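Local coordinates for PHOX (Pseudomonas fluorescens, PDB 4A9V), which hydrolyses phosphate monoesters as an alkaline phosphatase, probably through the complex iron-calcium cofactor bound by its beta-propeller, at residues Phe13-Ala19 with Arg522-Val526; Trp490-Asp494 with Glu532-Phe538; Gln550-Glu554 with Lys568-Ser572. All blocks are in the same frame, centred on the assembly; numbering follows the deposited sequence.

Contact 1. Residues Phe13-Ala19 with Arg522-Val526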
loop_
_atom_site.group_PDB
_atom_site.type_symbol
_atom_site.label_atom_id
_atom_site.label_comp_id
_atom_site.label_asym_id
_atom_site.label_seq_id
_atom_site.Cartn_x
_atom_site.Cartn_y
_atom_site.Cartn_z
ATOM N N PHE A 13 2.288 7.986 25.488
ATOM C CA PHE A 13 2.311 9.419 25.193
ATOM C C PHE A 13 0.890 9.984 25.264
ATOM O O PHE A 13 -0.084 9.248 25.139
ATOM C CB PHE A 13 2.903 9.661 23.803
ATOM C CG PHE A 13 2.087 9.065 22.685
ATOM C CD1 PHE A 13 2.197 7.718 22.354
ATOM C CD2 PHE A 13 1.093 9.808 22.078
ATOM C CE1 PHE A 13 1.341 7.143 21.429
ATOM C CE2 PHE A 13 0.230 9.234 21.162
ATOM C CZ PHE A 13 0.342 7.894 20.853
ATOM N N ASP A 14 0.790 11.295 25.470
ATOM C CA ASP A 14 -0.495 11.987 25.477
ATOM C C ASP A 14 -0.928 12.319 24.059
ATOM O O ASP A 14 -0.139 12.819 23.259
ATOM C CB ASP A 14 -0.398 13.286 26.279
ATOM C CG ASP A 14 -0.295 13.046 27.767
ATOM O OD1 ASP A 14 -0.421 11.878 28.187
ATOM O OD2 ASP A 14 -0.311 14.041 28.522
ATOM N N SER A 15 -2.195 12.068 23.758
ATOM C CA SER A 15 -2.750 12.363 22.450
ATOM C C SER A 15 -2.547 13.838 22.095
ATOM O O SER A 15 -2.854 14.722 22.898
ATOM C CB SER A 15 -4.237 12.023 22.463
ATOM O OG SER A 15 -4.777 12.099 21.160
ATOM N N ILE A 16 -1.996 14.098 20.912
ATOM C CA ILE A 16 -1.667 15.457 20.493
ATOM C C ILE A 16 -2.858 16.089 19.780
ATOM O O ILE A 16 -3.724 15.384 19.257
ATOM C CB ILE A 16 -0.412 15.509 19.592
ATOM C CG1 ILE A 16 -0.665 14.912 18.203
ATOM C CG2 ILE A 16 0.749 14.795 20.271
ATOM C CD1 ILE A 16 0.441 15.241 17.219
ATOM N N PRO A 17 -2.908 17.426 19.746
ATOM C CA PRO A 17 -4.008 18.058 19.025
ATOM C C PRO A 17 -3.894 17.896 17.512
ATOM O O PRO A 17 -2.798 17.807 16.969
ATOM C CB PRO A 17 -3.920 19.536 19.422
ATOM C CG PRO A 17 -2.602 19.721 20.076
ATOM C CD PRO A 17 -2.066 18.385 20.483
ATOM N N ALA A 18 -5.033 17.906 16.833
ATOM C CA ALA A 18 -5.045 18.053 15.386
ATOM C C ALA A 18 -4.332 19.345 15.009
ATOM O O ALA A 18 -4.327 20.302 15.789
ATOM C CB ALA A 18 -6.475 18.067 14.877
ATOM N N ALA A 19 -3.775 19.394 13.806
ATOM C CA ALA A 19 -3.010 20.557 13.379
ATOM C C ALA A 19 -3.158 20.787 11.885
ATOM O O ALA A 19 -3.504 19.872 11.134
ATOM C CB ALA A 19 -1.546 20.390 13.754
ATOM N N ARG A 522 -4.957 7.143 20.437
ATOM C CA ARG A 522 -4.374 8.463 20.684
ATOM C C ARG A 522 -3.680 8.981 19.430
ATOM O O ARG A 522 -2.979 8.237 18.744
ATOM C CB ARG A 522 -3.371 8.398 21.840
ATOM C CG ARG A 522 -3.995 8.000 23.164
ATOM C CD ARG A 522 -2.995 8.047 24.301
ATOM N NE ARG A 522 -3.609 7.507 25.500
ATOM C CZ ARG A 522 -3.045 7.487 26.695
ATOM N NH1 ARG A 522 -1.834 7.981 26.868
ATOM N NH2 ARG A 522 -3.683 6.916 27.701
ATOM N N ARG A 523 -3.840 10.267 19.140
ATOM C CA ARG A 523 -3.147 10.889 18.017
ATOM C C ARG A 523 -1.684 11.115 18.363
ATOM O O ARG A 523 -1.368 11.651 19.432
ATOM C CB ARG A 523 -3.812 12.215 17.634
ATOM C CG ARG A 523 -3.305 12.777 16.320
ATOM C CD ARG A 523 -3.960 14.101 15.955
ATOM N NE ARG A 523 -5.396 13.967 15.730
ATOM C CZ ARG A 523 -6.341 14.393 16.564
ATOM N NH1 ARG A 523 -6.032 14.982 17.712
ATOM N NH2 ARG A 523 -7.615 14.295 16.216
ATOM N N PHE A 524 -0.798 10.694 17.462
ATOM C CA PHE A 524 0.645 10.711 17.702
ATOM C C PHE A 524 1.376 11.758 16.854
ATOM O O PHE A 524 2.306 12.391 17.347
ATOM C CB PHE A 524 1.230 9.316 17.443
ATOM C CG PHE A 524 2.726 9.250 17.570
ATOM C CD1 PHE A 524 3.330 9.133 18.806
ATOM C CD2 PHE A 524 3.529 9.265 16.442
ATOM C CE1 PHE A 524 4.709 9.096 18.915
ATOM C CE2 PHE A 524 4.905 9.192 16.546
ATOM C CZ PHE A 524 5.496 9.082 17.784
ATOM N N MET A 525 1.025 11.872 15.574
ATOM C CA MET A 525 1.736 12.752 14.648
ATOM C C MET A 525 0.734 13.402 13.705
ATOM O O MET A 525 -0.230 12.770 13.274
ATOM C CB MET A 525 2.767 11.958 13.833
ATOM C CG MET A 525 3.637 12.817 12.932
ATOM S SD MET A 525 4.763 11.840 11.914
ATOM C CE MET A 525 3.666 11.346 10.598
ATOM N N VAL A 526 0.988 14.660 13.362
ATOM C CA VAL A 526 0.289 15.311 12.270
ATOM C C VAL A 526 1.301 15.752 11.225
ATOM O O VAL A 526 2.395 16.213 11.560
ATOM C CB VAL A 526 -0.531 16.531 12.750
ATOM C CG1 VAL A 526 -1.286 17.130 11.576
ATOM C CG2 VAL A 526 -1.479 16.147 13.880
#
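Ser15 OG is gripped twice: it accepts the backbone N-H of Arg523 (OG to N 2.9 Å) and is hydrogen-bonded to Gln472 outside the contact. The torsion that sets OG opposite the backbone N of Ser15 (chi1 -171°) brings it into the path of this N-H. Arg523 gives back its carbonyl: Ile16 N donates to Arg523 O at 2.9 Å in a nearly straight bond (168° at the hydrogen), and the same oxygen receives a CA-H...O contact from Ser15. The Arg523 side chain bends at its third torsion and reaches along the loop, where NH1 meets Ile16 O at 2.8 Å, the bond lying in both the guanidinium and the carbonyl plane. Ala18 CB covers one face of this guanidinium, while Gln510, Gln472 and Met474 take further N-H groups, which together fix its orientation. Arg522, extended from CG to NE, runs the other way to Phe13 O, 2.8 Å from NH1; the oxygen is in the guanidinium plane, but NH1 stands well above the plane of the carbonyl. Arg522 NE makes a salt bridge to Glu520. Beside these bonds Phe13 and Phe524 form an edge-to-face pair (centroids 5.1 Å, planes at 77°), with Phe524 CD1 over the centre of the Phe13 ring. Ile16 CD1 lies 3.4 Å from Phe524 O, a buried carbonyl with no polar partner in the model. The loop thus lines the outer edge of strand 521-526, the last strand of its four-stranded sheet. Strand 510-514 pairs on the inner side, where Phe524 and Met525 both face Met511 in a classic beta bulge, and Met525 packs against strand 544-550 of the next sheet.

Contact 2. Residues Trp490-Asp494 with Glu532-Phe538. With LI (lithium ion), chain G; CA (calcium ion), chain R.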
loop_
_atom_site.group_PDB
_atom_site.type_symbol
_atom_site.label_atom_id
_atom_site.label_comp_id
_atom_site.label_asym_id
_atom_site.label_seq_id
_atom_site.Cartn_x
_atom_site.Cartn_y
_atom_site.Cartn_z
ATOM N N TRP A 490 -0.342 1.053 14.890
ATOM C CA TRP A 490 -0.163 2.389 14.342
ATOM C C TRP A 490 -1.050 2.554 13.134
ATOM O O TRP A 490 -1.138 1.661 12.290
ATOM C CB TRP A 490 1.305 2.593 13.978
ATOM C CG TRP A 490 2.223 2.474 15.164
ATOM C CD1 TRP A 490 2.796 1.323 15.686
ATOM C CD2 TRP A 490 2.639 3.552 16.051
ATOM N NE1 TRP A 490 3.544 1.615 16.793
ATOM C CE2 TRP A 490 3.497 2.945 17.060
ATOM C CE3 TRP A 490 2.415 4.917 16.089
ATOM C CZ2 TRP A 490 4.103 3.692 18.052
ATOM C CZ3 TRP A 490 3.012 5.658 17.106
ATOM C CH2 TRP A 490 3.855 5.062 18.048
ATOM N N ILE A 491 -1.801 3.655 13.108
ATOM C CA ILE A 491 -2.846 3.920 12.121
ATOM C C ILE A 491 -2.493 5.205 11.371
ATOM O O ILE A 491 -2.247 6.238 11.996
ATOM C CB ILE A 491 -4.211 4.141 12.810
ATOM C CG1 ILE A 491 -4.634 2.909 13.611
ATOM C CG2 ILE A 491 -5.266 4.515 11.783
ATOM C CD1 ILE A 491 -5.749 3.173 14.607
ATOM N N LEU A 492 -2.399 5.124 10.048
ATOM C CA LEU A 492 -1.948 6.240 9.224
ATOM C C LEU A 492 -3.126 6.676 8.359
ATOM O O LEU A 492 -3.885 5.831 7.895
ATOM C CB LEU A 492 -0.776 5.786 8.344
ATOM C CG LEU A 492 0.548 5.490 9.061
ATOM C CD1 LEU A 492 0.521 4.267 9.970
ATOM C CD2 LEU A 492 1.655 5.334 8.040
ATOM N N THR A 493 -3.286 7.975 8.127
ATOM C CA THR A 493 -4.463 8.446 7.406
ATOM C C THR A 493 -4.183 9.062 6.043
ATOM O O THR A 493 -3.155 9.706 5.810
ATOM C CB THR A 493 -5.351 9.403 8.234
ATOM O OG1 THR A 493 -4.780 10.720 8.307
ATOM C CG2 THR A 493 -5.567 8.884 9.624
ATOM N N ASP A 494 -5.151 8.862 5.152
ATOM C CA ASP A 494 -5.192 9.462 3.826
ATOM C C ASP A 494 -6.609 9.958 3.560
ATOM O O ASP A 494 -7.379 9.348 2.817
ATOM C CB ASP A 494 -4.797 8.437 2.764
ATOM C CG ASP A 494 -5.064 8.935 1.364
ATOM O OD1 ASP A 494 -4.962 10.163 1.163
ATOM O OD2 ASP A 494 -5.437 8.117 0.488
ATOM N N GLU A 532 -0.422 12.899 2.405
ATOM C CA GLU A 532 -0.921 11.823 3.248
ATOM C C GLU A 532 0.233 11.159 3.979
ATOM O O GLU A 532 1.395 11.317 3.609
ATOM C CB GLU A 532 -1.728 10.790 2.446
ATOM C CG GLU A 532 -0.933 9.945 1.466
ATOM C CD GLU A 532 -1.839 9.137 0.546
ATOM O OE1 GLU A 532 -2.320 9.704 -0.459
ATOM O OE2 GLU A 532 -2.071 7.938 0.826
ATOM N N VAL A 533 -0.089 10.524 5.098
ATOM C CA VAL A 533 0.895 9.857 5.936
ATOM C C VAL A 533 0.818 8.373 5.595
ATOM O O VAL A 533 -0.266 7.786 5.644
ATOM C CB VAL A 533 0.576 10.105 7.422
ATOM C CG1 VAL A 533 1.505 9.304 8.311
ATOM C CG2 VAL A 533 0.673 11.590 7.742
ATOM N N THR A 534 1.928 7.806 5.131
ATOM C CA THR A 534 1.911 6.470 4.575
ATOM C C THR A 534 3.307 5.873 4.645
ATOM O O THR A 534 4.294 6.591 4.547
ATOM C CB THR A 534 1.371 6.487 3.141
ATOM O OG1 THR A 534 1.159 5.144 2.693
ATOM C CG2 THR A 534 2.287 7.256 2.199
ATOM N N GLY A 535 3.383 4.555 4.789
ATOM C CA GLY A 535 4.662 3.885 4.951
ATOM C C GLY A 535 5.084 3.886 6.407
ATOM O O GLY A 535 5.127 4.941 7.046
ATOM N N ILE A 536 5.389 2.709 6.935
ATOM C CA ILE A 536 5.870 2.602 8.307
ATOM C C ILE A 536 6.835 1.435 8.434
ATOM O O ILE A 536 6.601 0.355 7.893
ATOM C CB ILE A 536 4.708 2.494 9.318
ATOM C CG1 ILE A 536 5.244 2.482 10.749
ATOM C CG2 ILE A 536 3.817 1.289 9.035
ATOM C CD1 ILE A 536 4.164 2.672 11.789
ATOM N N SER A 537 7.952 1.682 9.105
ATOM C CA SER A 537 8.919 0.642 9.469
ATOM C C SER A 537 9.536 1.027 10.806
ATOM O O SER A 537 9.601 2.203 11.131
ATOM C CB SER A 537 10.037 0.546 8.426
ATOM O OG SER A 537 9.535 0.248 7.138
ATOM N N PHE A 538 10.044 0.052 11.542
ATOM C CA PHE A 538 10.780 0.315 12.767
ATOM C C PHE A 538 12.211 -0.185 12.624
ATOM O O PHE A 538 12.461 -1.237 12.043
ATOM C CB PHE A 538 10.105 -0.377 13.951
ATOM C CG PHE A 538 8.799 0.243 14.343
ATOM C CD1 PHE A 538 7.623 -0.106 13.699
ATOM C CD2 PHE A 538 8.748 1.178 15.362
ATOM C CE1 PHE A 538 6.437 0.536 14.002
ATOM C CE2 PHE A 538 7.563 1.827 15.669
ATOM C CZ PHE A 538 6.401 1.483 15.006
HETATM LI LI LI G . -4.593 10.116 -1.236
HETATM CA CA CA R . -5.996 5.766 0.606
HETATM O O HOH W 1 -4.711 8.441 -2.111
HETATM O O HOH W 2 -3.679 6.129 -0.475
HETATM O O HOH W 3 -6.236 11.226 -0.942
HETATM O O HOH W 4 -4.300 12.504 -0.310
HETATM O O HOH W 5 -5.994 6.078 -1.768
#
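Strands 490-493 and 532-538 approach to 5.5 Å between axes and run roughly antiparallel at 138°, splaying so that one backbone bond, the long Val533 N to Thr493 O (3.3 Å), joins them. At the near end Asp494 and Glu532 stack their carboxylates, planes 21° apart, because a lithium ion takes OD1 of the one and OE1 of the other, each at 2.4 Å. Glu532 swings CG between its backbone N and carbonyl carbon (chi1 69°), then extends to the metal; its OE1 also has His551 as a hydrogen-bond partner. Asp494 OD2 turns to a calcium ion, also at 2.4 Å, a site completed with help from Asp479 and Glu387, so this aspartate bridges two metals. Asp494 and Glu532 also bind a calcium ion in a structure of this protein. Farther along, Leu492 CD2 packs across Val533 CG1 (4.0 Å). At the splayed end Ile536 CD1 meets Trp490 CB, and Phe538 CZ sits over one face of the indole toward its rim, 3.4 Å from NE1, the rings oblique; NE1 itself bonds Asp484. Were Trp490 cut back to an alanine, Phe538 CZ would probably lose the indole face it rests on, and Asp484 its N-H donor. The contact joins two propeller sheets: strand 490-493, held between strands 478-483 and 510-514, faces edge strand 532-538, whose other side pairs with strand 544-550.

Contact 3. Residues Gln550-Glu554 with Lys568-Ser572. With EDO (1,2-ethanediol), chain J.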
loop_
_atom_site.group_PDB
_atom_site.type_symbol
_atom_site.label_atom_id
_atom_site.label_comp_id
_atom_site.label_asym_id
_atom_site.label_seq_id
_atom_site.Cartn_x
_atom_site.Cartn_y
_atom_site.Cartn_z
ATOM N N GLN A 550 3.834 11.642 1.955
ATOM C CA GLN A 550 3.641 11.494 0.524
ATOM C C GLN A 550 2.898 12.702 -0.046
ATOM O O GLN A 550 1.936 13.189 0.545
ATOM C CB GLN A 550 2.862 10.201 0.233
ATOM C CG GLN A 550 2.863 9.796 -1.230
ATOM C CD GLN A 550 1.835 8.734 -1.541
ATOM O OE1 GLN A 550 0.661 8.873 -1.188
ATOM N NE2 GLN A 550 2.255 7.684 -2.238
ATOM N N HIS A 551 3.355 13.141 -1.215
ATOM C CA HIS A 551 2.781 14.277 -1.948
ATOM C C HIS A 551 2.449 15.479 -1.096
ATOM O O HIS A 551 1.399 16.087 -1.267
ATOM C CB HIS A 551 1.583 13.859 -2.818
ATOM C CG HIS A 551 0.405 13.295 -2.044
ATOM N ND1 HIS A 551 -0.424 14.056 -1.294
ATOM C CD2 HIS A 551 -0.098 11.999 -1.984
ATOM C CE1 HIS A 551 -1.394 13.283 -0.776
ATOM N NE2 HIS A 551 -1.197 12.028 -1.204
ATOM N N PRO A 552 3.396 15.934 -0.261
ATOM C CA PRO A 552 3.151 17.227 0.366
ATOM C C PRO A 552 2.886 18.303 -0.679
ATOM O O PRO A 552 3.546 18.343 -1.717
ATOM C CB PRO A 552 4.451 17.502 1.131
ATOM C CG PRO A 552 5.484 16.736 0.389
ATOM C CD PRO A 552 4.792 15.494 -0.091
ATOM N N GLY A 553 1.893 19.147 -0.429
ATOM C CA GLY A 553 1.581 20.222 -1.355
ATOM C C GLY A 553 0.980 19.745 -2.669
ATOM O O GLY A 553 1.117 20.414 -3.686
ATOM N N GLU A 554 0.173 18.687 -2.629
ATOM C CA GLU A 554 -0.459 18.198 -3.853
ATOM C C GLU A 554 -1.325 19.255 -4.543
ATOM O O GLU A 554 -1.414 19.271 -5.768
ATOM C CB GLU A 554 -1.263 16.921 -3.592
ATOM C CG GLU A 554 -2.521 17.124 -2.765
ATOM C CD GLU A 554 -3.320 15.844 -2.566
ATOM O OE1 GLU A 554 -3.033 14.822 -3.234
ATOM O OE2 GLU A 554 -4.261 15.875 -1.747
ATOM N N LYS A 568 9.971 24.021 -3.498
ATOM C CA LYS A 568 9.284 22.864 -4.043
ATOM C C LYS A 568 9.186 21.793 -2.953
ATOM O O LYS A 568 10.200 21.380 -2.387
ATOM C CB LYS A 568 10.070 22.322 -5.243
ATOM C CG LYS A 568 9.463 21.076 -5.861
ATOM C CD LYS A 568 10.086 20.752 -7.206
ATOM C CE LYS A 568 9.626 21.719 -8.283
ATOM N NZ LYS A 568 10.176 21.374 -9.622
ATOM N N PRO A 569 7.959 21.392 -2.586
ATOM C CA PRO A 569 7.811 20.331 -1.593
ATOM C C PRO A 569 8.238 18.977 -2.147
ATOM O O PRO A 569 8.149 18.743 -3.350
ATOM C CB PRO A 569 6.311 20.345 -1.297
ATOM C CG PRO A 569 5.698 20.786 -2.582
ATOM C CD PRO A 569 6.673 21.746 -3.215
ATOM N N ARG A 570 8.774 18.128 -1.276
ATOM C CA ARG A 570 9.296 16.825 -1.687
ATOM C C ARG A 570 8.803 15.744 -0.734
ATOM O O ARG A 570 9.047 15.812 0.467
ATOM C CB ARG A 570 10.826 16.837 -1.696
ATOM C CG ARG A 570 11.418 17.855 -2.657
ATOM C CD ARG A 570 12.882 18.119 -2.362
ATOM N NE ARG A 570 13.721 16.967 -2.676
ATOM C CZ ARG A 570 15.026 16.926 -2.450
ATOM N NH1 ARG A 570 15.617 17.941 -1.832
ATOM N NH2 ARG A 570 15.730 15.864 -2.812
ATOM N N SER A 571 8.176 14.709 -1.287
ATOM C CA SER A 571 7.857 13.508 -0.521
ATOM C C SER A 571 9.113 13.015 0.171
ATOM O O SER A 571 10.197 12.997 -0.425
ATOM C CB SER A 571 7.326 12.410 -1.445
ATOM O OG SER A 571 6.073 12.761 -2.003
ATOM N N SER A 572 8.965 12.637 1.434
ATOM C CA SER A 572 10.106 12.280 2.257
ATOM C C SER A 572 9.775 11.118 3.168
ATOM O O SER A 572 8.623 10.943 3.580
ATOM C CB SER A 572 10.540 13.472 3.108
ATOM O OG SER A 572 10.907 14.578 2.305
HETATM C C1 EDO J . 8.419 24.574 -11.230
HETATM O O1 EDO J . 9.523 24.104 -10.446
HETATM C C2 EDO J . 7.641 23.387 -11.799
HETATM O O2 EDO J . 8.449 22.201 -11.704
#
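Ser571 and Pro569 receive a type II beta turn, His551 to Glu554, that opens the long connection between antiparallel strands 544-550 and 572-578; the contact draws the two ends of that connection together. The one hydrogen bond across it runs from His551 N to Ser571 OG (2.9 Å, bent to 145° at the hydrogen). Ser571 keeps OG beside its own backbone N (chi1 -67°), where Pro552 CD also touches it at 3.6 Å. The Pro552 ring continues over the backbone, CG lying 3.6 Å from Arg570 C, and Pro569 CG comes to 3.4 Å of Pro552 O. Gly553 follows with a positive phi of 70°, and a CB there would press on Pro569 CG, so the lack of a side chain suits both conformation and packing. In the second shell Asn67 bonds both sides: its side-chain OD1 to Ser571 OG, its backbone O to Gln550 NE2. The CB of His551 is directed away from the other segment; ring ND1 bonds Gly530 O and NE2 serves Glu532, which ties the turn to the metal-binding strand. Arg570, whose CB likewise leads away, reaches Trp38 O and Glu562 and lies against Phe49 in a cation-pi pair, while Ser572 OG returns to Arg570 O. Between the two proline rings the closest approach is Pro552 CG to Pro569 CB, 4.1 Å.

In the fold
Contact 2 touches both of the others. Toward contact 1, Phe524 CG packs 3.6 Å from Trp490 CZ3, and Met525 CE lies 3.8 Å from Val533 CG1. Toward contact 3, Glu532 OE1 is 2.7 Å from His551 NE2, a probable hydrogen bond that makes the turn residue a second-shell partner of the lithium site. Contacts 1 and 3 do not meet, their nearest atoms being about 9 Å apart. Contact 2 adjoins the cofactor: Glu387 also belongs to the mu-oxo-diiron pocket, and Asp69 of that pocket bonds Thr534. Contact 1 is more peripheral, Met525 lying about 14 Å (side chain to ion) from a bound lithium.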